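Local coordinates for protein ancestral D-type dye decolorizing peroxidase (Geotrichum candidum, PDB 7ANV) that probably uses its haem cofactor and hydrogen peroxide to oxidise dyes and other substrates, at residues 32-35 / 36-40; 160-164 / 165-169. All coordinates share one frame; numbering follows the deposited sequence. Where two conformers were deposited one is given.

In the fold
Read from the N terminus, the chain leaves strand 20-28 and enters helix 31-41, where contact 1 is made of successive i to i+4 steps along the helix. It returns much later through strand 142-148 into helix 151-164, and contact 2 ends that helix and leads into the loop before strand 174-183. Neither closes a long loop: contact 1 stays within one helix, contact 2 turns the chain out of another, and the two come in series without nesting or crossing. The centres of contacts 1 and 2 are about 11 Å apart. The rings of F34 and F165 meet with planes at about 20°, F34 CE1 lying 3.3 Å from F165 CE1, and with H37 beside them helix 31-41 packs on the C-terminal end of helix 151-164.

Contact 1. Residues 32-35 / 36-40; sequences AAFR and KHLKQ
H37 lies over the carbonyl of A33, one turn back along helix 31-41, and illustrates how an aromatic side chain on a helix can lie against the carbonyl one turn before it. The bond beneath it is firm: H37 N donates to A33 O at 2.9 Å and almost straight, with an N-H...O angle of 169°. Following the side chain outward, H37 CB is 3.5 Å from A33 O, and H37 CG is nearer still, at 3.2 Å. With CG beside the backbone N and anti to the carbonyl carbon (chi1 -68°), the imidazole folds back so that A33 O sits over one of its faces, displaced toward the rim. H37 ND1 and H37 CD2 each lie 3.5 Å from A33 O, while H37 CE1 and the tip, H37 NE2, are farther from it, at 4.0 Å. H37 CE1 also reaches the methyl A33 CB at 4.2 Å, and H37 ND1 is hydrogen-bonded to S173 OG in the loop before strand 174-183, a bond that should help fix the ring's rotation.

The next turn-long pair, F34 and L38, is apolar and faces the interior. L38 N donates to F34 O at 2.8 Å, and the two side chains cross obliquely, L38 CD2 coming to 4.2 Å from F34 CE2. K36 NZ forms a salt bridge with the C-terminal carboxylate of A488. The i to i+4 bonds, with F34 and L38 buried and K36 on the exposed side, mark an amphipathic α-helix, here the one following the first strand of a ferredoxin-like α+β domain of the dimeric α+β barrel clan.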
loop_
_atom_site.group_PDB
_atom_site.type_symbol
_atom_site.label_atom_id
_atom_site.label_comp_id
_atom_site.label_asym_id
_atom_site.label_seq_id
_atom_site.Cartn_x
_atom_site.Cartn_y
_atom_site.Cartn_z
ATOM N N ALA A 32 -10.633 1.220 -30.890
ATOM C CA ALA A 32 -9.732 1.075 -32.054
ATOM C C ALA A 32 -8.664 2.158 -32.003
ATOM O O ALA A 32 -7.457 1.833 -32.124
ATOM C CB ALA A 32 -10.508 1.114 -33.330
ATOM N N ALA A 33 -9.055 3.395 -31.714
ATOM C CA ALA A 33 -8.078 4.500 -31.675
ATOM C C ALA A 33 -7.150 4.296 -30.490
ATOM O O ALA A 33 -5.942 4.527 -30.621
ATOM C CB ALA A 33 -8.776 5.829 -31.604
ATOM N N PHE A 34 -7.692 3.861 -29.355
ATOM C CA PHE A 34 -6.897 3.646 -28.125
ATOM C C PHE A 34 -5.768 2.636 -28.390
ATOM O O PHE A 34 -4.621 2.841 -27.982
ATOM C CB PHE A 34 -7.763 3.184 -26.957
ATOM C CG PHE A 34 -6.926 2.896 -25.734
ATOM C CD1 PHE A 34 -6.552 3.916 -24.867
ATOM C CD2 PHE A 34 -6.460 1.616 -25.469
ATOM C CE1 PHE A 34 -5.760 3.661 -23.755
ATOM C CE2 PHE A 34 -5.619 1.377 -24.396
ATOM C CZ PHE A 34 -5.304 2.384 -23.507
ATOM N N ARG A 35 -6.075 1.564 -29.103
ATOM C CA ARG A 35 -5.081 0.502 -29.361
ATOM C C ARG A 35 -3.985 1.068 -30.270
ATOM O O ARG A 35 -2.817 0.693 -30.073
ATOM C CB ARG A 35 -5.750 -0.771 -29.876
ATOM C CG ARG A 35 -6.725 -1.404 -28.895
ATOM C CD ARG A 35 -7.275 -2.736 -29.393
ATOM N NE ARG A 35 -6.232 -3.760 -29.372
ATOM C CZ ARG A 35 -6.114 -4.790 -30.228
ATOM N NH1 ARG A 35 -6.987 -4.983 -31.215
ATOM N NH2 ARG A 35 -5.098 -5.630 -30.098
ATOM N N LYS A 36 -4.306 1.962 -31.205
ATOM C CA LYS A 36 -3.294 2.600 -32.097
ATOM C C LYS A 36 -2.444 3.550 -31.276
ATOM O O LYS A 36 -1.199 3.505 -31.411
ATOM C CB LYS A 36 -3.959 3.415 -33.213
ATOM C CG LYS A 36 -4.654 2.560 -34.248
ATOM C CD LYS A 36 -3.716 1.542 -34.867
ATOM C CE LYS A 36 -4.240 0.981 -36.170
ATOM N NZ LYS A 36 -3.757 -0.400 -36.387
ATOM N N HIS A 37 -3.094 4.385 -30.455
ATOM C CA HIS A 37 -2.421 5.370 -29.572
ATOM C C HIS A 37 -1.448 4.677 -28.624
ATOM O O HIS A 37 -0.329 5.181 -28.421
ATOM C CB HIS A 37 -3.454 6.185 -28.798
ATOM C CG HIS A 37 -4.252 7.086 -29.679
ATOM N ND1 HIS A 37 -5.405 7.721 -29.243
ATOM C CD2 HIS A 37 -4.054 7.474 -30.965
ATOM C CE1 HIS A 37 -5.864 8.460 -30.238
ATOM N NE2 HIS A 37 -5.065 8.331 -31.297
ATOM N N LEU A 38 -1.860 3.541 -28.072
ATOM C CA LEU A 38 -1.044 2.789 -27.093
ATOM C C LEU A 38 0.298 2.392 -27.702
ATOM O O LEU A 38 1.298 2.391 -26.972
ATOM C CB LEU A 38 -1.825 1.568 -26.624
ATOM C CG LEU A 38 -1.169 0.795 -25.491
ATOM C CD1 LEU A 38 -1.064 1.640 -24.236
ATOM C CD2 LEU A 38 -1.944 -0.477 -25.202
ATOM N N LYS A 39 0.369 2.166 -29.009
ATOM C CA LYS A 39 1.643 1.831 -29.696
ATOM C C LYS A 39 2.673 2.956 -29.470
ATOM O O LYS A 39 3.867 2.665 -29.297
ATOM C CB LYS A 39 1.396 1.574 -31.177
ATOM C CG LYS A 39 2.501 0.778 -31.838
ATOM C CD LYS A 39 2.283 0.395 -33.303
ATOM C CE LYS A 39 3.189 -0.772 -33.663
ATOM N NZ LYS A 39 3.249 -1.050 -35.122
ATOM N N GLN A 40 2.210 4.204 -29.456
ATOM C CA GLN A 40 3.055 5.402 -29.268
ATOM C C GLN A 40 3.361 5.612 -27.782
ATOM O O GLN A 40 4.401 6.216 -27.496
ATOM C CB GLN A 40 2.373 6.612 -29.903
ATOM C CG GLN A 40 1.947 6.345 -31.339
ATOM C CD GLN A 40 3.146 6.018 -32.186
ATOM O OE1 GLN A 40 4.188 6.663 -32.064
ATOM N NE2 GLN A 40 3.022 4.998 -33.027
#

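Contact 2. Residues 160-164 / 165-169; sequences EIEAI and FGVGG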
loop_
_atom_site.group_PDB
_atom_site.type_symbol
_atom_site.label_atom_id
_atom_site.label_comp_id
_atom_site.label_asym_id
_atom_site.label_seq_id
_atom_site.Cartn_x
_atom_site.Cartn_y
_atom_site.Cartn_z
ATOM N N GLU A 160 2.508 15.233 -22.802
ATOM C CA GLU A 160 2.960 14.341 -23.899
ATOM C C GLU A 160 2.005 13.139 -23.995
ATOM O O GLU A 160 1.563 12.783 -25.123
ATOM C CB GLU A 160 4.417 13.938 -23.644
ATOM C CG GLU A 160 4.941 12.969 -24.660
ATOM C CD GLU A 160 6.362 12.516 -24.371
ATOM O OE1 GLU A 160 6.831 12.727 -23.242
ATOM O OE2 GLU A 160 6.956 11.910 -25.273
ATOM N N ILE A 161 1.682 12.529 -22.860
ATOM C CA ILE A 161 0.778 11.341 -22.801
ATOM C C ILE A 161 -0.624 11.757 -23.245
ATOM O O ILE A 161 -1.210 11.033 -24.047
ATOM C CB ILE A 161 0.768 10.694 -21.402
ATOM C CG1 ILE A 161 2.150 10.150 -21.047
ATOM C CG2 ILE A 161 -0.306 9.625 -21.320
ATOM C CD1 ILE A 161 2.325 9.901 -19.568
ATOM N N GLU A 162 -1.117 12.905 -22.779
ATOM C CA GLU A 162 -2.412 13.405 -23.285
ATOM C C GLU A 162 -2.369 13.526 -24.823
ATOM O O GLU A 162 -3.348 13.105 -25.494
ATOM C CB GLU A 162 -2.728 14.740 -22.637
ATOM C CG GLU A 162 -3.212 14.605 -21.230
ATOM C CD GLU A 162 -3.726 15.887 -20.590
ATOM O OE1 GLU A 162 -4.060 16.859 -21.309
ATOM O OE2 GLU A 162 -3.900 15.864 -19.363
ATOM N N ALA A 163 -1.298 14.065 -25.399
ATOM C CA ALA A 163 -1.186 14.239 -26.868
ATOM C C ALA A 163 -1.288 12.871 -27.546
ATOM O O ALA A 163 -1.945 12.741 -28.619
ATOM C CB ALA A 163 0.115 14.923 -27.241
ATOM N N ILE A 164 -0.575 11.901 -27.005
ATOM C CA ILE A 164 -0.548 10.531 -27.595
ATOM C C ILE A 164 -1.980 10.011 -27.671
ATOM O O ILE A 164 -2.310 9.407 -28.681
ATOM C CB ILE A 164 0.412 9.631 -26.831
ATOM C CG1 ILE A 164 1.857 10.020 -27.137
ATOM C CG2 ILE A 164 0.165 8.147 -27.083
ATOM C CD1 ILE A 164 2.825 9.442 -26.127
ATOM N N PHE A 165 -2.816 10.212 -26.648
ATOM C CA PHE A 165 -4.217 9.711 -26.629
ATOM C C PHE A 165 -5.217 10.739 -27.183
ATOM O O PHE A 165 -6.432 10.506 -27.122
ATOM C CB PHE A 165 -4.577 9.238 -25.218
ATOM C CG PHE A 165 -3.825 7.977 -24.867
ATOM C CD1 PHE A 165 -4.168 6.774 -25.452
ATOM C CD2 PHE A 165 -2.707 8.004 -24.046
ATOM C CE1 PHE A 165 -3.471 5.605 -25.164
ATOM C CE2 PHE A 165 -1.994 6.839 -23.789
ATOM C CZ PHE A 165 -2.370 5.642 -24.348
ATOM N N GLY A 166 -4.738 11.851 -27.720
ATOM C CA GLY A 166 -5.598 12.837 -28.391
ATOM C C GLY A 166 -6.471 13.632 -27.433
ATOM O O GLY A 166 -7.425 14.296 -27.917
ATOM N N VAL A 167 -6.142 13.649 -26.139
ATOM C CA VAL A 167 -6.943 14.353 -25.103
ATOM C C VAL A 167 -6.935 15.847 -25.420
ATOM O O VAL A 167 -5.845 16.399 -25.596
ATOM C CB VAL A 167 -6.434 14.075 -23.682
ATOM C CG1 VAL A 167 -7.139 14.930 -22.637
ATOM C CG2 VAL A 167 -6.564 12.592 -23.369
ATOM N N GLY A 168 -8.103 16.476 -25.434
ATOM C CA GLY A 168 -8.244 17.914 -25.730
ATOM C C GLY A 168 -8.411 18.214 -27.211
ATOM O O GLY A 168 -8.378 19.407 -27.579
ATOM N N GLY A 169 -8.484 17.191 -28.055
ATOM C CA GLY A 169 -8.583 17.313 -29.509
ATOM C C GLY A 169 -9.570 16.294 -30.062
ATOM O O GLY A 169 -10.099 15.449 -29.343
HETATM O O HOH W 1 -4.041 17.904 -23.805
#
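F165 CG lies beside the backbone N (chi1 -70°), which turns the ring back against the last turn of helix 151-164, F165 CD2 coming to 3.4 Å from I161 O. Two isoleucines receive the ring differently. I161 CG2 meets its edge in the ring plane, 4.0 Å from F165 CD2, whereas I164 CG2 stands over one face, 4.2 Å from F165 CE2. Both CG2 methyls are anti to their own backbone N, which directs them to the ring. An alanine in place of F165 is likely to open a gap between these methyls and leave F34 of helix 31-41 without its ring partner.

On another side, E162 CB and V167 CB pack at 3.9 Å. Beyond CG the E162 chain is extended and its OE1 accepts a bond from a water that also donates to V167 O, tying the carboxylate to the outgoing loop.

The backbone ends the helix in three bonds: F165 N still reaches I161 O at 3.2 Å, G166 N makes a weak bond to A163 O, and V167 N turns back to E162 O at 2.9 Å. With G166 at positive phi (72°) as the C-prime residue, this is a Schellman motif, running directly into a type II β-turn over G166-G169.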